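Local coordinates for protein diaminobutyrate-pyruvate transaminase and L-2,4-diaminobutyrate decarboxylase (Vibrio parahaemolyticus, PDB 2QMA) that probably binds pyridoxal 5'-phosphate, as the decarboxylase-like C-terminal domain of a longer protein named as a diaminobutyrate-pyruvate transaminase and L-2,4-diaminobutyrate decarboxylase, at residues D151-S156 with A300-S305; D276-A281 with G312-H317. All coordinates share one frame; numbering follows the deposited sequence.

Contact 1: D151-S156 with A300-S305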
# COMPACT_ATOMS: atom_id res chain seq x y z
N ASP A 151 -18.84 8.72 -11.55
CA ASP A 151 -19.91 9.75 -11.65
C ASP A 151 -19.44 11.19 -11.39
O ASP A 151 -19.71 12.13 -12.18
CB ASP A 151 -21.11 9.33 -10.79
CG ASP A 151 -21.55 10.39 -9.72
OD1 ASP A 151 -21.37 10.05 -8.50
OD2 ASP A 151 -22.13 11.49 -10.10
N LYS A 152 -18.71 11.34 -10.29
CA LYS A 152 -18.28 12.64 -9.82
C LYS A 152 -17.37 13.30 -10.85
O LYS A 152 -17.45 14.52 -11.04
CB LYS A 152 -17.60 12.54 -8.46
CG LYS A 152 -18.57 12.25 -7.30
CD LYS A 152 -19.67 13.35 -7.25
CE LYS A 152 -20.67 13.12 -6.16
NZ LYS A 152 -21.76 14.15 -6.16
N TYR A 153 -16.58 12.50 -11.56
CA TYR A 153 -15.66 13.02 -12.59
C TYR A 153 -16.31 13.03 -13.98
O TYR A 153 -15.64 13.34 -14.98
CB TYR A 153 -14.30 12.25 -12.59
CG TYR A 153 -13.45 12.62 -11.39
CD1 TYR A 153 -12.68 13.78 -11.38
CD2 TYR A 153 -13.44 11.83 -10.24
CE1 TYR A 153 -11.95 14.14 -10.26
CE2 TYR A 153 -12.70 12.19 -9.11
CZ TYR A 153 -11.97 13.34 -9.12
OH TYR A 153 -11.23 13.70 -8.00
N ASP A 154 -17.60 12.65 -14.05
CA ASP A 154 -18.39 12.74 -15.31
C ASP A 154 -17.83 11.85 -16.43
O ASP A 154 -17.88 12.20 -17.61
CB ASP A 154 -18.52 14.21 -15.76
CG ASP A 154 -19.30 15.05 -14.79
OD1 ASP A 154 -20.41 14.62 -14.41
OD2 ASP A 154 -18.81 16.13 -14.37
N LEU A 155 -17.30 10.67 -16.07
CA LEU A 155 -16.70 9.77 -17.03
C LEU A 155 -17.77 9.00 -17.81
O LEU A 155 -18.94 8.98 -17.39
CB LEU A 155 -15.74 8.79 -16.32
CG LEU A 155 -14.63 9.41 -15.43
CD1 LEU A 155 -13.80 8.30 -14.76
CD2 LEU A 155 -13.70 10.34 -16.21
N SER A 156 -17.38 8.39 -18.93
CA SER A 156 -18.30 7.64 -19.84
C SER A 156 -18.95 6.41 -19.22
O SER A 156 -18.58 5.96 -18.11
CB SER A 156 -17.59 7.20 -21.16
OG SER A 156 -16.66 6.08 -21.04
N ALA A 300 -9.52 16.86 -5.81
CA ALA A 300 -10.58 17.12 -4.80
C ALA A 300 -11.52 18.26 -5.18
O ALA A 300 -12.69 18.30 -4.75
CB ALA A 300 -9.97 17.35 -3.37
N LEU A 301 -11.04 19.19 -6.00
CA LEU A 301 -11.87 20.34 -6.39
C LEU A 301 -13.11 19.95 -7.21
O LEU A 301 -14.00 20.77 -7.44
CB LEU A 301 -11.03 21.34 -7.15
CG LEU A 301 -9.91 22.02 -6.38
CD1 LEU A 301 -9.32 23.10 -7.33
CD2 LEU A 301 -10.41 22.65 -5.01
N ILE A 302 -13.14 18.71 -7.70
CA ILE A 302 -14.33 18.18 -8.36
C ILE A 302 -15.60 18.35 -7.48
O ILE A 302 -16.71 18.49 -8.02
CB ILE A 302 -14.14 16.69 -8.76
CG1 ILE A 302 -15.02 16.35 -9.97
CG2 ILE A 302 -14.32 15.74 -7.54
CD1 ILE A 302 -14.49 16.92 -11.28
N LEU A 303 -15.41 18.40 -6.16
CA LEU A 303 -16.54 18.51 -5.22
C LEU A 303 -16.88 19.95 -4.82
O LEU A 303 -17.91 20.18 -4.12
CB LEU A 303 -16.29 17.73 -3.93
CG LEU A 303 -16.06 16.22 -4.04
CD1 LEU A 303 -15.80 15.60 -2.64
CD2 LEU A 303 -17.20 15.53 -4.81
N SER A 304 -16.06 20.89 -5.26
CA SER A 304 -16.15 22.28 -4.84
C SER A 304 -16.80 23.18 -5.90
O SER A 304 -17.16 22.74 -7.01
CB SER A 304 -14.75 22.84 -4.60
OG SER A 304 -14.15 23.18 -5.87
N SER A 305 -16.89 24.46 -5.55
CA SER A 305 -17.41 25.51 -6.45
C SER A 305 -16.46 25.80 -7.60
O SER A 305 -16.79 26.60 -8.49
CB SER A 305 -17.63 26.83 -5.68
OG SER A 305 -18.74 26.65 -4.83

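Contact 2: D276-A281 with G312-H317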
# COMPACT_ATOMS: atom_id res chain seq x y z
N ASP A 276 -4.18 23.36 -18.29
CA ASP A 276 -5.31 23.42 -19.15
C ASP A 276 -5.63 22.00 -19.71
O ASP A 276 -5.17 21.60 -20.82
CB ASP A 276 -5.04 24.42 -20.30
CG ASP A 276 -6.25 24.63 -21.19
OD1 ASP A 276 -7.20 23.82 -21.10
OD2 ASP A 276 -6.22 25.58 -22.01
N LEU A 277 -6.38 21.25 -18.91
CA LEU A 277 -6.66 19.85 -19.17
C LEU A 277 -7.47 19.68 -20.46
O LEU A 277 -7.31 18.72 -21.17
CB LEU A 277 -7.43 19.27 -17.99
CG LEU A 277 -6.75 19.16 -16.63
CD1 LEU A 277 -7.63 18.28 -15.62
CD2 LEU A 277 -5.29 18.66 -16.78
N ASP A 278 -8.37 20.63 -20.75
CA ASP A 278 -9.14 20.55 -21.99
C ASP A 278 -8.29 20.67 -23.24
O ASP A 278 -8.47 19.95 -24.20
CB ASP A 278 -10.25 21.61 -21.97
CG ASP A 278 -11.42 21.21 -22.81
OD1 ASP A 278 -11.96 20.11 -22.63
OD2 ASP A 278 -11.82 22.01 -23.65
N PHE A 279 -7.36 21.60 -23.25
CA PHE A 279 -6.43 21.70 -24.41
C PHE A 279 -5.49 20.50 -24.53
O PHE A 279 -5.21 20.03 -25.64
CB PHE A 279 -5.59 22.98 -24.34
CG PHE A 279 -4.76 23.19 -25.55
CD1 PHE A 279 -5.32 23.77 -26.69
CD2 PHE A 279 -3.43 22.79 -25.58
CE1 PHE A 279 -4.53 23.97 -27.84
CE2 PHE A 279 -2.65 22.99 -26.69
CZ PHE A 279 -3.20 23.60 -27.85
N ILE A 280 -5.04 19.99 -23.39
CA ILE A 280 -4.19 18.80 -23.39
C ILE A 280 -5.02 17.65 -24.00
O ILE A 280 -4.52 16.87 -24.81
CB ILE A 280 -3.70 18.50 -22.00
CG1 ILE A 280 -2.70 19.59 -21.60
CG2 ILE A 280 -2.99 17.11 -21.94
CD1 ILE A 280 -2.22 19.52 -20.14
N ALA A 281 -6.30 17.58 -23.64
CA ALA A 281 -7.18 16.52 -24.15
C ALA A 281 -7.32 16.68 -25.65
O ALA A 281 -7.39 15.67 -26.40
CB ALA A 281 -8.57 16.51 -23.41
N GLY A 312 -12.16 19.28 -18.75
CA GLY A 312 -11.25 18.41 -19.54
C GLY A 312 -10.91 17.13 -18.80
O GLY A 312 -10.66 16.09 -19.40
N VAL A 313 -10.96 17.18 -17.47
CA VAL A 313 -10.72 15.95 -16.67
C VAL A 313 -11.69 14.86 -17.09
O VAL A 313 -11.30 13.69 -17.14
CB VAL A 313 -10.73 16.19 -15.11
CG1 VAL A 313 -12.14 16.40 -14.61
CG2 VAL A 313 -10.09 14.98 -14.36
N GLU A 314 -12.93 15.22 -17.45
CA GLU A 314 -13.88 14.15 -17.83
C GLU A 314 -13.52 13.35 -19.11
O GLU A 314 -14.15 12.32 -19.39
CB GLU A 314 -15.32 14.70 -17.96
CG GLU A 314 -15.60 15.59 -19.20
CD GLU A 314 -14.85 16.94 -19.27
OE1 GLU A 314 -14.29 17.46 -18.21
OE2 GLU A 314 -14.87 17.52 -20.40
N ARG A 315 -12.58 13.86 -19.90
CA ARG A 315 -12.15 13.26 -21.16
C ARG A 315 -10.85 12.44 -21.05
O ARG A 315 -10.44 11.80 -22.03
CB ARG A 315 -11.92 14.38 -22.19
CG ARG A 315 -13.14 15.36 -22.34
CD ARG A 315 -12.75 16.62 -23.13
NE ARG A 315 -12.22 16.25 -24.42
CZ ARG A 315 -11.50 17.06 -25.20
NH1 ARG A 315 -11.09 16.59 -26.36
NH2 ARG A 315 -11.16 18.29 -24.80
N ALA A 316 -10.24 12.42 -19.84
CA ALA A 316 -8.96 11.72 -19.60
C ALA A 316 -9.06 10.25 -19.94
O ALA A 316 -10.10 9.61 -19.70
CB ALA A 316 -8.55 11.86 -18.14
N HIS A 317 -7.97 9.69 -20.44
CA HIS A 317 -7.91 8.23 -20.51
C HIS A 317 -7.78 7.63 -19.12
O HIS A 317 -8.33 6.55 -18.86
CB HIS A 317 -6.74 7.72 -21.35
CG HIS A 317 -6.88 7.98 -22.82
ND1 HIS A 317 -6.83 9.25 -23.36
CD2 HIS A 317 -7.06 7.13 -23.86
CE1 HIS A 317 -6.96 9.17 -24.68
NE2 HIS A 317 -7.10 7.89 -25.01

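Contact 1: D151-S156 with A300-S305
Ile302 lies across one face of the Tyr153 ring in a CH-pi contact: its CG1 sits 4.1 Å from the ring centroid, 27° off the normal. CD1, at the end of the CG1 branch, and CG2, the other branch, reach different parts of the ring. CD1 of Ile302 comes within 3.6 Å of Tyr153 CD1, while CG2 rests 3.7 Å from Tyr153 CZ, close to the hydroxyl end. This spread follows from a chi1 of -153°, which puts Ile302 CG1 anti to the backbone N and CG2 between the backbone N and the carbonyl carbon. CG1 also presses on the backbone, 3.2 Å from Lys152 O, so the fit is tight. That carbonyl belongs to the end of helix 136-152, which closes in a Schellman motif: Asp154 takes a positive phi (62°), and its N bonds to Asp151 O at 2.9 Å. The chain then turns toward strand 160-164, an outermost strand of the mixed sheet within this chain, and the Tyr153 side chain also packs on Leu337 and Val321 of two other strands of that sheet. Its hydroxyl makes a weak hydrogen bond with Gly299 O. Away from the ring, Lys152 and Leu303 meet through aliphatic carbons, crossing at about a right angle with Lys152 CD 4.1 Å from Leu303 CD2. The ammonium end continues to Asp74 of the second subunit, in a salt bridge.

Contact 2: D276-A281 with G312-H317
The first turn of helix 277-287 meets the residue just before the 3-10 turn 313-315, where Asp278 and Gly312 have CA atoms only 3.9 Å apart; this approach is possible because Gly312, with no side chain, faces the helix with its bare CA. Next to it, Leu277 and Val313 lie side by side and point the same way, with Leu277 CD1 3.8 Å from Val313 CB. The polar half of the contact belongs to Arg315. Its NH2 gives Asp278 OD1 a hydrogen bond of 2.9 Å, at an N-H...O angle of 152°, that is part of a salt bridge. The oxygen lies at the edge of the guanidinium, close to its plane, yet NH2 reaches OD1 from well above the carboxylate plane, and the two planes are 68° apart, so the groups are not paired flat. A bend at chi3 (56°) turns the guanidinium back onto the helix, where Ala281 CB sits over the centre of one face, 3.4 Å from Arg315 NH2. Helix 277-287 connects parallel strands 258-265 and 290-295 of the mixed sheet, and Asp276 N-caps it, with OD1 accepting from Phe279 N. Glu314 OE1 accepts from Gly312 N at 2.9 Å. Asp278 OD1 and Glu314 OE2 lie 4.5 Å apart, a proximity of like charges which Arg315 at Asp278 and, through a long, weak ion pair, Lys311 at Glu314 probably offset in part. Since NH1 of Arg315 also pairs with Asp282, the single guanidinium links two acids of one helix to the loop, by charge as well as by packing.

Overall arrangement
Contact 1 and contact 2 lie with their centres about 13 Å apart on the same side of the chain's centre. Their segments alternate along the sequence: 151-156, 276-281, 300-305, 312-317. The last two share the loop between strands 290-295 and 318-322, parallel neighbours in the mixed sheet; the C-terminal end of helix 136-152 packs on it at one place and the start of helix 277-287 at another. The contacts also touch: Tyr153 O lies 3.3 Å from Glu314 CB. The fold is consistent with the large domain of a fold-type I pyridoxal-phosphate enzyme; Ala300 lies about 7 Å, side chain to side chain, from Lys325, the predicted attachment point of the cofactor, which is not attached here, whereas contact 2 is remote from it.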